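Putative short-chain dehydrogenase/reductase (Corynebacterium glutamicum, PDB 3E9N) probably acts as an NAD(P)-dependent oxidoreductase of the short-chain dehydrogenase/reductase family, perhaps an acetoacetyl-CoA reductase, although its substrate is not established. Local coordinates at residues L70-H81 with P110-L118. Residues are numbered along the deposited sequence; the frame is centred on the assembly and turned at random.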
loop_
_atom_site.group_PDB
_atom_site.type_symbol
_atom_site.label_atom_id
_atom_site.label_comp_id
_atom_site.label_asym_id
_atom_site.label_seq_id
_atom_site.Cartn_x
_atom_site.Cartn_y
_atom_site.Cartn_z
ATOM N N LEU A 70 28.498 14.138 -18.411
ATOM C CA LEU A 70 28.413 13.044 -17.434
ATOM C C LEU A 70 28.921 11.812 -18.106
ATOM O O LEU A 70 29.065 10.756 -17.459
ATOM C CB LEU A 70 26.981 12.779 -16.923
ATOM C CG LEU A 70 26.288 13.891 -16.121
ATOM C CD1 LEU A 70 24.834 13.442 -15.676
ATOM C CD2 LEU A 70 27.121 14.332 -14.935
ATOM N N LYS A 71 29.183 11.923 -19.397
ATOM C CA LYS A 71 29.549 10.717 -20.147
ATOM C C LYS A 71 30.917 10.101 -19.777
ATOM O O LYS A 71 31.118 8.900 -19.927
ATOM C CB LYS A 71 29.486 10.976 -21.645
ATOM C CG LYS A 71 28.144 10.610 -22.278
ATOM C CD LYS A 71 27.901 11.509 -23.511
ATOM C CE LYS A 71 26.535 11.255 -24.145
ATOM N NZ LYS A 71 26.525 11.727 -25.558
ATOM N N ASN A 72 31.832 10.912 -19.273
ATOM C CA ASN A 72 33.145 10.427 -18.954
ATOM C C ASN A 72 33.217 9.795 -17.572
ATOM O O ASN A 72 34.238 9.317 -17.220
ATOM C CB ASN A 72 34.158 11.609 -19.038
ATOM C CG ASN A 72 34.183 12.426 -17.768
ATOM O OD1 ASN A 72 34.896 12.099 -16.819
ATOM N ND2 ASN A 72 33.366 13.462 -17.710
ATOM N N LEU A 73 32.159 9.829 -16.765
ATOM C CA LEU A 73 32.206 9.254 -15.381
ATOM C C LEU A 73 32.165 7.769 -15.413
ATOM O O LEU A 73 31.273 7.192 -15.989
ATOM C CB LEU A 73 31.058 9.779 -14.499
ATOM C CG LEU A 73 30.980 11.303 -14.451
ATOM C CD1 LEU A 73 29.746 11.875 -13.687
ATOM C CD2 LEU A 73 32.305 11.824 -13.914
ATOM N N ASP A 74 33.141 7.118 -14.824
ATOM C CA ASP A 74 33.148 5.653 -14.876
ATOM C C ASP A 74 32.790 5.033 -13.526
ATOM O O ASP A 74 32.614 3.826 -13.442
ATOM C CB ASP A 74 34.522 5.117 -15.345
ATOM C CG ASP A 74 35.680 5.591 -14.444
ATOM O OD1 ASP A 74 35.646 5.404 -13.196
ATOM O OD2 ASP A 74 36.629 6.166 -14.990
ATOM N N HIS A 75 32.733 5.849 -12.479
ATOM C CA HIS A 75 32.138 5.426 -11.187
ATOM C C HIS A 75 31.189 6.545 -10.709
ATOM O O HIS A 75 31.595 7.691 -10.616
ATOM C CB HIS A 75 33.224 5.211 -10.146
ATOM C CG HIS A 75 34.008 3.947 -10.331
ATOM N ND1 HIS A 75 34.864 3.745 -11.401
ATOM C CD2 HIS A 75 34.096 2.831 -9.569
ATOM C CE1 HIS A 75 35.426 2.549 -11.297
ATOM N NE2 HIS A 75 34.980 1.974 -10.196
ATOM N N VAL A 76 29.922 6.255 -10.470
ATOM C CA VAL A 76 29.076 7.235 -9.780
ATOM C C VAL A 76 28.625 6.658 -8.425
ATOM O O VAL A 76 28.004 5.583 -8.387
ATOM C CB VAL A 76 27.798 7.578 -10.566
ATOM C CG1 VAL A 76 26.895 8.604 -9.743
ATOM C CG2 VAL A 76 28.141 8.148 -11.965
ATOM N N ASP A 77 28.922 7.379 -7.341
ATOM C CA ASP A 77 28.619 6.885 -5.976
ATOM C C ASP A 77 27.189 7.228 -5.539
ATOM O O ASP A 77 26.531 6.426 -4.913
ATOM C CB ASP A 77 29.635 7.449 -4.971
ATOM C CG ASP A 77 31.055 7.014 -5.308
ATOM O OD1 ASP A 77 31.434 5.901 -4.908
ATOM O OD2 ASP A 77 31.788 7.763 -6.006
ATOM N N THR A 78 26.728 8.428 -5.910
ATOM C CA THR A 78 25.464 8.952 -5.495
ATOM C C THR A 78 24.818 9.673 -6.700
ATOM O O THR A 78 25.403 10.596 -7.307
ATOM C CB THR A 78 25.662 9.971 -4.313
ATOM O OG1 THR A 78 26.389 9.344 -3.257
ATOM C CG2 THR A 78 24.336 10.467 -3.766
ATOM N N LEU A 79 23.602 9.260 -7.021
ATOM C CA LEU A 79 22.778 9.893 -8.026
ATOM C C LEU A 79 21.436 10.253 -7.363
ATOM O O LEU A 79 20.703 9.365 -6.867
ATOM C CB LEU A 79 22.533 8.889 -9.162
ATOM C CG LEU A 79 21.516 9.261 -10.258
ATOM C CD1 LEU A 79 21.829 10.653 -10.980
ATOM C CD2 LEU A 79 21.293 8.067 -11.282
ATOM N N VAL A 80 21.110 11.535 -7.360
ATOM C CA VAL A 80 19.892 12.028 -6.714
ATOM C C VAL A 80 19.043 12.751 -7.760
ATOM O O VAL A 80 19.500 13.715 -8.352
ATOM C CB VAL A 80 20.230 13.026 -5.602
ATOM C CG1 VAL A 80 18.911 13.693 -5.003
ATOM C CG2 VAL A 80 21.092 12.338 -4.539
ATOM N N HIS A 81 17.818 12.291 -7.956
ATOM C CA HIS A 81 16.931 12.793 -8.960
ATOM C C HIS A 81 16.001 13.791 -8.245
ATOM O O HIS A 81 15.003 13.392 -7.657
ATOM C CB HIS A 81 16.098 11.656 -9.596
ATOM C CG HIS A 81 16.898 10.605 -10.322
ATOM N ND1 HIS A 81 17.530 10.835 -11.533
ATOM C CD2 HIS A 81 17.139 9.302 -10.022
ATOM C CE1 HIS A 81 18.121 9.725 -11.949
ATOM N NE2 HIS A 81 17.881 8.769 -11.060
ATOM N N PRO A 110 14.309 10.067 -14.786
ATOM C CA PRO A 110 15.014 9.217 -13.763
ATOM C C PRO A 110 15.319 7.809 -14.249
ATOM O O PRO A 110 16.445 7.347 -14.094
ATOM C CB PRO A 110 14.075 9.216 -12.558
ATOM C CG PRO A 110 13.288 10.578 -12.684
ATOM C CD PRO A 110 13.117 10.747 -14.228
ATOM N N ALA A 111 14.367 7.143 -14.877
ATOM C CA ALA A 111 14.636 5.831 -15.414
ATOM C C ALA A 111 15.759 5.842 -16.459
ATOM O O ALA A 111 16.592 4.953 -16.471
ATOM C CB ALA A 111 13.390 5.259 -16.044
ATOM N N GLU A 112 15.746 6.779 -17.393
ATOM C CA GLU A 112 16.689 6.676 -18.525
ATOM C C GLU A 112 18.073 7.259 -18.171
ATOM O O GLU A 112 19.089 6.709 -18.573
ATOM C CB GLU A 112 16.077 7.372 -19.761
ATOM C CG GLU A 112 17.100 7.738 -20.892
ATOM C CD GLU A 112 17.553 6.519 -21.694
ATOM O OE1 GLU A 112 16.997 5.403 -21.505
ATOM O OE2 GLU A 112 18.499 6.690 -22.493
ATOM N N LEU A 113 18.108 8.342 -17.377
ATOM C CA LEU A 113 19.355 8.793 -16.783
ATOM C C LEU A 113 20.010 7.730 -15.919
ATOM O O LEU A 113 21.239 7.584 -15.950
ATOM C CB LEU A 113 19.215 10.088 -15.950
ATOM C CG LEU A 113 20.558 10.658 -15.371
ATOM C CD1 LEU A 113 21.553 10.964 -16.455
ATOM C CD2 LEU A 113 20.369 11.915 -14.517
ATOM N N SER A 114 19.228 6.972 -15.164
ATOM C CA SER A 114 19.835 5.932 -14.352
ATOM C C SER A 114 20.342 4.835 -15.285
ATOM O O SER A 114 21.333 4.190 -15.006
ATOM C CB SER A 114 18.843 5.313 -13.362
ATOM O OG SER A 114 18.248 6.285 -12.553
ATOM N N ARG A 115 19.649 4.584 -16.379
ATOM C CA ARG A 115 20.096 3.536 -17.262
ATOM C C ARG A 115 21.433 3.955 -17.912
ATOM O O ARG A 115 22.362 3.148 -18.063
ATOM C CB ARG A 115 19.005 3.225 -18.312
ATOM C CG ARG A 115 19.291 1.968 -19.201
ATOM C CD ARG A 115 18.492 1.972 -20.567
ATOM N NE ARG A 115 18.731 3.180 -21.382
ATOM C CZ ARG A 115 19.784 3.339 -22.199
ATOM N NH1 ARG A 115 19.964 4.479 -22.888
ATOM N NH2 ARG A 115 20.699 2.372 -22.289
ATOM N N GLN A 116 21.527 5.225 -18.293
ATOM C CA GLN A 116 22.713 5.684 -19.014
ATOM C C GLN A 116 23.898 5.650 -18.066
ATOM O O GLN A 116 25.017 5.403 -18.510
ATOM C CB GLN A 116 22.529 7.112 -19.622
ATOM C CG GLN A 116 21.427 7.218 -20.711
ATOM C CD GLN A 116 20.956 8.651 -20.910
ATOM O OE1 GLN A 116 21.479 9.563 -20.263
ATOM N NE2 GLN A 116 19.966 8.866 -21.788
ATOM N N LEU A 117 23.663 5.888 -16.766
ATOM C CA LEU A 117 24.753 5.891 -15.748
ATOM C C LEU A 117 24.886 4.543 -15.091
ATOM O O LEU A 117 25.746 4.351 -14.229
ATOM C CB LEU A 117 24.538 6.936 -14.646
ATOM C CG LEU A 117 24.451 8.404 -15.045
ATOM C CD1 LEU A 117 24.131 9.318 -13.887
ATOM C CD2 LEU A 117 25.786 8.783 -15.678
ATOM N N LEU A 118 24.051 3.599 -15.487
ATOM C CA LEU A 118 24.128 2.255 -14.914
ATOM C C LEU A 118 25.549 1.641 -14.764
ATOM O O LEU A 118 25.865 1.048 -13.720
ATOM C CB LEU A 118 23.193 1.284 -15.667
ATOM C CG LEU A 118 22.709 0.079 -14.877
ATOM C CD1 LEU A 118 22.195 0.515 -13.486
ATOM C CD2 LEU A 118 21.614 -0.614 -15.604
#
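H81 and S114 form the polar end of this buried interface. H81 NE2 donates to S114 OG over 2.9 Å, a bent bond (139°) whose acceptor sits 21° out of the ring plane. The serine suits a helix here because its hydroxyl donates back to P110 O at 2.6 Å, one turn earlier. That carbonyl also receives S114 N from the opposite face of its plane, so two donors grip it. Over one face of the imidazole lies P110 CA, 3.8 Å from the ring centroid in a CH-pi contact, while L113 CD2 touches the rim at CE1.

Farther along, leucine and valine methyls suit a buried, apolar seam between the helix and the strand with its preceding loop. L79, with CG anti to its N (chi1 171°), rests CD1 on both L117 CD1 (3.9 Å) and L113 CD2, and its CD2 lies near the serine hydroxyl. L117 CD2 meets V76 CG2 at 4.4 Å; L70 CD1 meets L113 CD1, the side chains crossing at about a right angle.

Segment 110-118 of helix 95-124 runs nearly antiparallel to strand 78-81, their axes 10.0 Å apart at closest approach, as expected in a Rossmann-type sheet. Strands 7-11 and 127-131 flank 78-81, and helix 144-164 packs beside S114 through F160.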